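PDB 6WIN: type 6 secretion amidase effector 2 from Salmonella typhi, which probably acts as an antibacterial amidase toxin, delivered by type 6 secretion, that hydrolyses peptide bonds in the peptidoglycan of rival bacteria. Local coordinates for residues T59-R64 against I120-N125; S101-R106 against E127-V132. All coordinates share one frame; numbering follows the deposited sequence.

Contact 1. Residues T59-R64 against I120-N125; sequences TFVNGR and IRMSNN
T59 and V61 present their side chains to the selenomethionine M122, and this apolar meeting carries most of the contact; no hydrogen bond crosses it. At T59, a chi1 of 60° splits its branches. OG1 turns off to a hydrogen bond with the backbone N of H73, while CG2 goes to the 120-125 side, where it lies 4.1 Å from M122 O and 4.2 Å from S123 CA. CB of T59 also lies 4.2 Å from M122 SE. F60 leaves the backbone on the side away from 120-125, its ring packs on F130 and V132, and its backbone is hydrogen-bonded to A128. V61 comes back to the interface: its CG2 presses on the terminal methyl of M122, 3.4 Å from CE, tighter than usual for two carbons, and stands 3.7 Å from SE. A bend of the M122 chain at chi3 (-89°) brings CE up against that branch, the two side chains crossing at about a right angle. V61 then opens a type I' beta turn closed by R64 N to V61 O at 3.0 Å, with V61 N to R64 O completing the pair. Within 120-125, N125 ND2 bonds to I120 O (2.9 Å, 168°), spanning the segment, and also to G111 O. The contact joins the exit of strand 56-59 to the loop between strands 101-106 and 129-133, with A128 and N69 also touching M122.

Contact 2. Residues S101-R106 against E127-V132; sequences SKRYIR and EAYFIV
Y129 reaches across to I105 and R103 with the far end of its ring, and the evidence lies in the successive atoms of its side chain. From CB, which points toward strand 101-106, a chi1 of -76° sets CG anti to the carbonyl carbon, and the ring carries the contact outward. CE1 is the first ring atom to meet the partner strand, 3.8 Å from I105 CD1 and 4.1 Å from I105 CG2. CZ follows at 3.8 Å from the same CD1, so one methyl spans the end of the ring; the I105 and Y129 side chains cross at about a right angle. At the tip, OH lies 3.7 Å from I105 CD1. Its separation from R103 NH2, 3.9 Å, is too long for a hydrogen bond; both groups instead bond to the backbone oxygen of S123. The guanidinium plane stands 74° from the ring, and I105 CD1 sits 3.6 Å above one of its faces, displaced toward the rim. D89, in a salt bridge to NE, and N124, bonded to NH1, further fix the R103 head. Three strands separate 101-106 from 129-133 in the sheet order, yet their side chains meet. This implies that the antiparallel sheet is curved enough for Y129 and I105 to meet on one side of it, consistent with the papain-like NlpC/p60 architecture expected of such peptidoglycan amidases.

How the contacts relate
After helix 23-30 and the edge strand 40-44, the chain runs through strand 56-59, leaves it by 59-64, forms strands 74-81, 84-89 and 101-106, and returns by 120-125 to strand 129-133. Contact 1 closes a loop with 55 residues between its segments; contact 2 opens within that loop, at 101-106, and closes beyond it, with 20 residues between, so the two cross. Their centres are 10 Å apart and they touch directly: N124 C packs 3.6 Å from I105 CG2, and S123 O is hydrogen-bonded to Y129 OH. Segment 120-125 therefore links the edge strand 101-106 to strands 56-59 and 129-133, neighbours of each other farther across the same sheet.

Contact 1. Residues T59-R64 against I120-N125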
loop_
_atom_site.group_PDB
_atom_site.type_symbol
_atom_site.label_atom_id
_atom_site.label_comp_id
_atom_site.label_asym_id
_atom_site.label_seq_id
_atom_site.Cartn_x
_atom_site.Cartn_y
_atom_site.Cartn_z
ATOM N N THR A 59 -0.014 -3.859 -1.768
ATOM C CA THR A 59 0.186 -4.866 -2.804
ATOM C C THR A 59 -0.682 -6.090 -2.515
ATOM O O THR A 59 -0.658 -6.624 -1.404
ATOM C CB THR A 59 1.651 -5.294 -2.842
ATOM O OG1 THR A 59 2.003 -5.830 -1.556
ATOM C CG2 THR A 59 2.577 -4.110 -3.170
ATOM N N PHE A 60 -1.424 -6.556 -3.519
ATOM C CA PHE A 60 -2.281 -7.729 -3.370
ATOM C C PHE A 60 -2.063 -8.711 -4.510
ATOM O O PHE A 60 -1.930 -8.313 -5.669
ATOM C CB PHE A 60 -3.768 -7.360 -3.344
ATOM C CG PHE A 60 -4.252 -6.866 -2.017
ATOM C CD1 PHE A 60 -4.737 -7.754 -1.064
ATOM C CD2 PHE A 60 -4.252 -5.512 -1.730
ATOM C CE1 PHE A 60 -5.202 -7.306 0.148
ATOM C CE2 PHE A 60 -4.713 -5.057 -0.519
ATOM C CZ PHE A 60 -5.195 -5.963 0.425
ATOM N N VAL A 61 -2.073 -9.996 -4.171
ATOM C CA VAL A 61 -1.911 -11.081 -5.128
ATOM C C VAL A 61 -2.983 -12.121 -4.840
ATOM O O VAL A 61 -3.087 -12.603 -3.706
ATOM C CB VAL A 61 -0.514 -11.720 -5.040
ATOM C CG1 VAL A 61 -0.507 -13.066 -5.732
ATOM C CG2 VAL A 61 0.561 -10.776 -5.592
ATOM N N ASN A 62 -3.767 -12.469 -5.862
ATOM C CA ASN A 62 -4.773 -13.530 -5.763
ATOM C C ASN A 62 -5.697 -13.283 -4.575
ATOM O O ASN A 62 -6.035 -14.199 -3.823
ATOM C CB ASN A 62 -4.124 -14.914 -5.662
ATOM C CG ASN A 62 -3.271 -15.262 -6.885
ATOM O OD1 ASN A 62 -3.589 -14.881 -8.013
ATOM N ND2 ASN A 62 -2.182 -15.999 -6.658
ATOM N N GLY A 63 -6.073 -12.019 -4.385
ATOM C CA GLY A 63 -7.039 -11.635 -3.384
ATOM C C GLY A 63 -6.473 -11.347 -2.010
ATOM O O GLY A 63 -7.242 -10.951 -1.122
ATOM N N ARG A 64 -5.171 -11.554 -1.793
ATOM C CA ARG A 64 -4.607 -11.492 -0.448
ATOM C C ARG A 64 -3.272 -10.757 -0.430
ATOM O O ARG A 64 -2.580 -10.651 -1.445
ATOM C CB ARG A 64 -4.410 -12.887 0.152
ATOM C CG ARG A 64 -5.508 -13.874 -0.197
ATOM C CD ARG A 64 -6.748 -13.595 0.613
ATOM N NE ARG A 64 -6.447 -13.511 2.034
ATOM C CZ ARG A 64 -6.146 -14.562 2.792
ATOM N NH1 ARG A 64 -5.876 -14.393 4.082
ATOM N NH2 ARG A 64 -6.119 -15.786 2.262
ATOM N N ILE A 120 5.866 -7.775 -11.784
ATOM C CA ILE A 120 7.281 -7.405 -11.763
ATOM C C ILE A 120 7.485 -6.233 -10.803
ATOM O O ILE A 120 6.627 -5.350 -10.679
ATOM C CB ILE A 120 7.798 -7.039 -13.167
ATOM C CG1 ILE A 120 6.970 -5.897 -13.765
ATOM C CG2 ILE A 120 7.765 -8.239 -14.086
ATOM C CD1 ILE A 120 7.770 -4.967 -14.673
ATOM N N ARG A 121 8.634 -6.236 -10.119
ATOM C CA ARG A 121 9.062 -5.177 -9.190
ATOM C C ARG A 121 7.900 -4.667 -8.335
ATOM O O ARG A 121 7.618 -3.468 -8.257
ATOM C CB ARG A 121 9.742 -4.033 -9.949
ATOM C CG ARG A 121 10.973 -4.485 -10.726
ATOM C CD ARG A 121 11.165 -3.695 -12.015
ATOM N NE ARG A 121 11.328 -2.271 -11.744
ATOM C CZ ARG A 121 11.418 -1.327 -12.674
ATOM N NH1 ARG A 121 11.550 -0.055 -12.309
ATOM N NH2 ARG A 121 11.378 -1.648 -13.964
HETATM N N MSE A 122 7.239 -5.606 -7.665
HETATM C CA MSE A 122 5.867 -5.416 -7.186
HETATM C C MSE A 122 5.674 -4.166 -6.317
HETATM O O MSE A 122 4.787 -3.354 -6.590
HETATM C CB MSE A 122 5.421 -6.679 -6.441
HETATM C CG MSE A 122 3.942 -6.939 -6.525
HETATM SE SE MSE A 122 3.312 -8.260 -5.269
HETATM C CE MSE A 122 3.649 -9.759 -6.554
ATOM N N SER A 123 6.523 -3.992 -5.298
ATOM C CA SER A 123 6.404 -2.837 -4.409
ATOM C C SER A 123 6.633 -1.510 -5.129
ATOM O O SER A 123 6.201 -0.459 -4.632
ATOM C CB SER A 123 7.397 -2.976 -3.257
ATOM O OG SER A 123 8.717 -2.862 -3.741
ATOM N N ASN A 124 7.309 -1.534 -6.278
ATOM C CA ASN A 124 7.550 -0.350 -7.100
ATOM C C ASN A 124 6.697 -0.355 -8.368
ATOM O O ASN A 124 7.043 0.306 -9.357
ATOM C CB ASN A 124 9.039 -0.247 -7.449
ATOM C CG ASN A 124 9.914 -0.167 -6.212
ATOM O OD1 ASN A 124 9.594 0.543 -5.272
ATOM N ND2 ASN A 124 11.007 -0.915 -6.199
ATOM N N ASN A 125 5.575 -1.078 -8.338
ATOM C CA ASN A 125 4.666 -1.270 -9.466
ATOM C C ASN A 125 3.309 -0.692 -9.085
ATOM O O ASN A 125 2.585 -1.293 -8.284
ATOM C CB ASN A 125 4.549 -2.762 -9.801
ATOM C CG ASN A 125 3.858 -3.023 -11.118
ATOM O OD1 ASN A 125 2.949 -2.297 -11.521
ATOM N ND2 ASN A 125 4.302 -4.071 -11.810
#

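Contact 2. Residues S101-R106 against E127-V132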
loop_
_atom_site.group_PDB
_atom_site.type_symbol
_atom_site.label_atom_id
_atom_site.label_comp_id
_atom_site.label_asym_id
_atom_site.label_seq_id
_atom_site.Cartn_x
_atom_site.Cartn_y
_atom_site.Cartn_z
ATOM N N SER A 101 7.846 9.348 4.626
ATOM C CA SER A 101 7.953 10.321 3.542
ATOM C C SER A 101 7.228 9.835 2.297
ATOM O O SER A 101 6.928 8.649 2.155
ATOM C CB SER A 101 9.415 10.617 3.191
ATOM O OG SER A 101 10.109 9.435 2.862
ATOM N N LYS A 102 6.994 10.778 1.379
ATOM C CA LYS A 102 6.309 10.500 0.120
ATOM C C LYS A 102 7.261 9.927 -0.915
ATOM O O LYS A 102 8.437 10.301 -0.978
ATOM C CB LYS A 102 5.704 11.760 -0.489
ATOM C CG LYS A 102 5.151 12.775 0.451
ATOM C CD LYS A 102 4.683 13.951 -0.373
ATOM C CE LYS A 102 3.926 14.941 0.461
ATOM N NZ LYS A 102 3.425 16.045 -0.406
ATOM N N ARG A 103 6.724 9.056 -1.773
ATOM C CA ARG A 103 7.479 8.598 -2.929
ATOM C C ARG A 103 6.521 8.287 -4.075
ATOM O O ARG A 103 5.325 8.051 -3.878
ATOM C CB ARG A 103 8.353 7.380 -2.598
ATOM C CG ARG A 103 7.582 6.078 -2.359
ATOM C CD ARG A 103 8.549 4.912 -2.177
ATOM N NE ARG A 103 7.853 3.657 -1.904
ATOM C CZ ARG A 103 7.859 2.599 -2.708
ATOM N NH1 ARG A 103 8.531 2.631 -3.851
ATOM N NH2 ARG A 103 7.194 1.499 -2.358
ATOM N N TYR A 104 7.080 8.300 -5.285
ATOM C CA TYR A 104 6.345 8.119 -6.527
ATOM C C TYR A 104 6.516 6.679 -6.974
ATOM O O TYR A 104 7.650 6.218 -7.158
ATOM C CB TYR A 104 6.880 9.062 -7.598
ATOM C CG TYR A 104 6.088 9.184 -8.890
ATOM C CD1 TYR A 104 4.775 9.608 -8.879
ATOM C CD2 TYR A 104 6.697 8.963 -10.121
ATOM C CE1 TYR A 104 4.064 9.761 -10.047
ATOM C CE2 TYR A 104 5.996 9.123 -11.308
ATOM C CZ TYR A 104 4.684 9.526 -11.258
ATOM O OH TYR A 104 3.971 9.696 -12.404
ATOM N N ILE A 105 5.397 5.976 -7.137
ATOM C CA ILE A 105 5.372 4.603 -7.618
ATOM C C ILE A 105 4.806 4.637 -9.031
ATOM O O ILE A 105 3.653 5.036 -9.232
ATOM C CB ILE A 105 4.542 3.700 -6.693
ATOM C CG1 ILE A 105 5.046 3.823 -5.248
ATOM C CG2 ILE A 105 4.563 2.253 -7.179
ATOM C CD1 ILE A 105 4.438 2.793 -4.285
ATOM N N ARG A 106 5.624 4.252 -10.007
ATOM C CA ARG A 106 5.258 4.371 -11.409
ATOM C C ARG A 106 4.440 3.184 -11.908
ATOM O O ARG A 106 4.586 2.051 -11.444
ATOM C CB ARG A 106 6.502 4.500 -12.277
ATOM C CG ARG A 106 7.520 5.465 -11.732
ATOM C CD ARG A 106 8.205 6.173 -12.850
ATOM N NE ARG A 106 8.574 5.279 -13.956
ATOM C CZ ARG A 106 9.433 4.267 -13.857
ATOM N NH1 ARG A 106 9.699 3.521 -14.924
ATOM N NH2 ARG A 106 10.031 4.007 -12.696
ATOM N N GLU A 127 0.555 -0.763 -10.471
ATOM C CA GLU A 127 -0.583 -1.629 -10.772
ATOM C C GLU A 127 -0.783 -2.733 -9.739
ATOM O O GLU A 127 -1.840 -3.376 -9.739
ATOM C CB GLU A 127 -0.411 -2.243 -12.171
ATOM C CG GLU A 127 -0.478 -1.212 -13.307
ATOM C CD GLU A 127 -0.478 -1.854 -14.685
ATOM O OE1 GLU A 127 0.577 -1.823 -15.346
ATOM O OE2 GLU A 127 -1.528 -2.392 -15.099
ATOM N N ALA A 128 0.191 -2.953 -8.853
ATOM C CA ALA A 128 0.060 -3.965 -7.814
ATOM C C ALA A 128 -0.746 -3.490 -6.609
ATOM O O ALA A 128 -1.025 -4.294 -5.711
ATOM C CB ALA A 128 1.448 -4.418 -7.351
ATOM N N TYR A 129 -1.158 -2.229 -6.575
ATOM C CA TYR A 129 -1.734 -1.648 -5.372
ATOM C C TYR A 129 -3.252 -1.627 -5.442
ATOM O O TYR A 129 -3.837 -1.192 -6.440
ATOM C CB TYR A 129 -1.188 -0.240 -5.134
ATOM C CG TYR A 129 0.209 -0.313 -4.590
ATOM C CD1 TYR A 129 1.314 -0.408 -5.448
ATOM C CD2 TYR A 129 0.430 -0.340 -3.218
ATOM C CE1 TYR A 129 2.597 -0.512 -4.946
ATOM C CE2 TYR A 129 1.704 -0.435 -2.700
ATOM C CZ TYR A 129 2.786 -0.518 -3.565
ATOM O OH TYR A 129 4.042 -0.628 -3.026
ATOM N N PHE A 130 -3.880 -2.080 -4.364
ATOM C CA PHE A 130 -5.323 -2.145 -4.260
ATOM C C PHE A 130 -5.726 -1.630 -2.887
ATOM O O PHE A 130 -4.954 -1.705 -1.934
ATOM C CB PHE A 130 -5.836 -3.588 -4.469
ATOM C CG PHE A 130 -5.596 -4.121 -5.865
ATOM C CD1 PHE A 130 -6.635 -4.203 -6.774
ATOM C CD2 PHE A 130 -4.335 -4.540 -6.264
ATOM C CE1 PHE A 130 -6.416 -4.678 -8.071
ATOM C CE2 PHE A 130 -4.113 -5.024 -7.550
ATOM C CZ PHE A 130 -5.150 -5.088 -8.448
ATOM N N ILE A 131 -6.949 -1.105 -2.799
ATOM C CA ILE A 131 -7.478 -0.671 -1.516
ATOM C C ILE A 131 -7.587 -1.859 -0.569
ATOM O O ILE A 131 -8.026 -2.954 -0.954
ATOM C CB ILE A 131 -8.832 0.024 -1.726
ATOM C CG1 ILE A 131 -8.655 1.267 -2.607
ATOM C CG2 ILE A 131 -9.451 0.391 -0.395
ATOM C CD1 ILE A 131 -9.936 2.046 -2.867
ATOM N N VAL A 132 -7.175 -1.644 0.683
ATOM C CA VAL A 132 -7.244 -2.679 1.712
ATOM C C VAL A 132 -8.690 -2.797 2.177
ATOM O O VAL A 132 -9.265 -1.822 2.655
ATOM C CB VAL A 132 -6.321 -2.345 2.896
ATOM C CG1 VAL A 132 -6.665 -3.231 4.082
ATOM C CG2 VAL A 132 -4.859 -2.517 2.513
#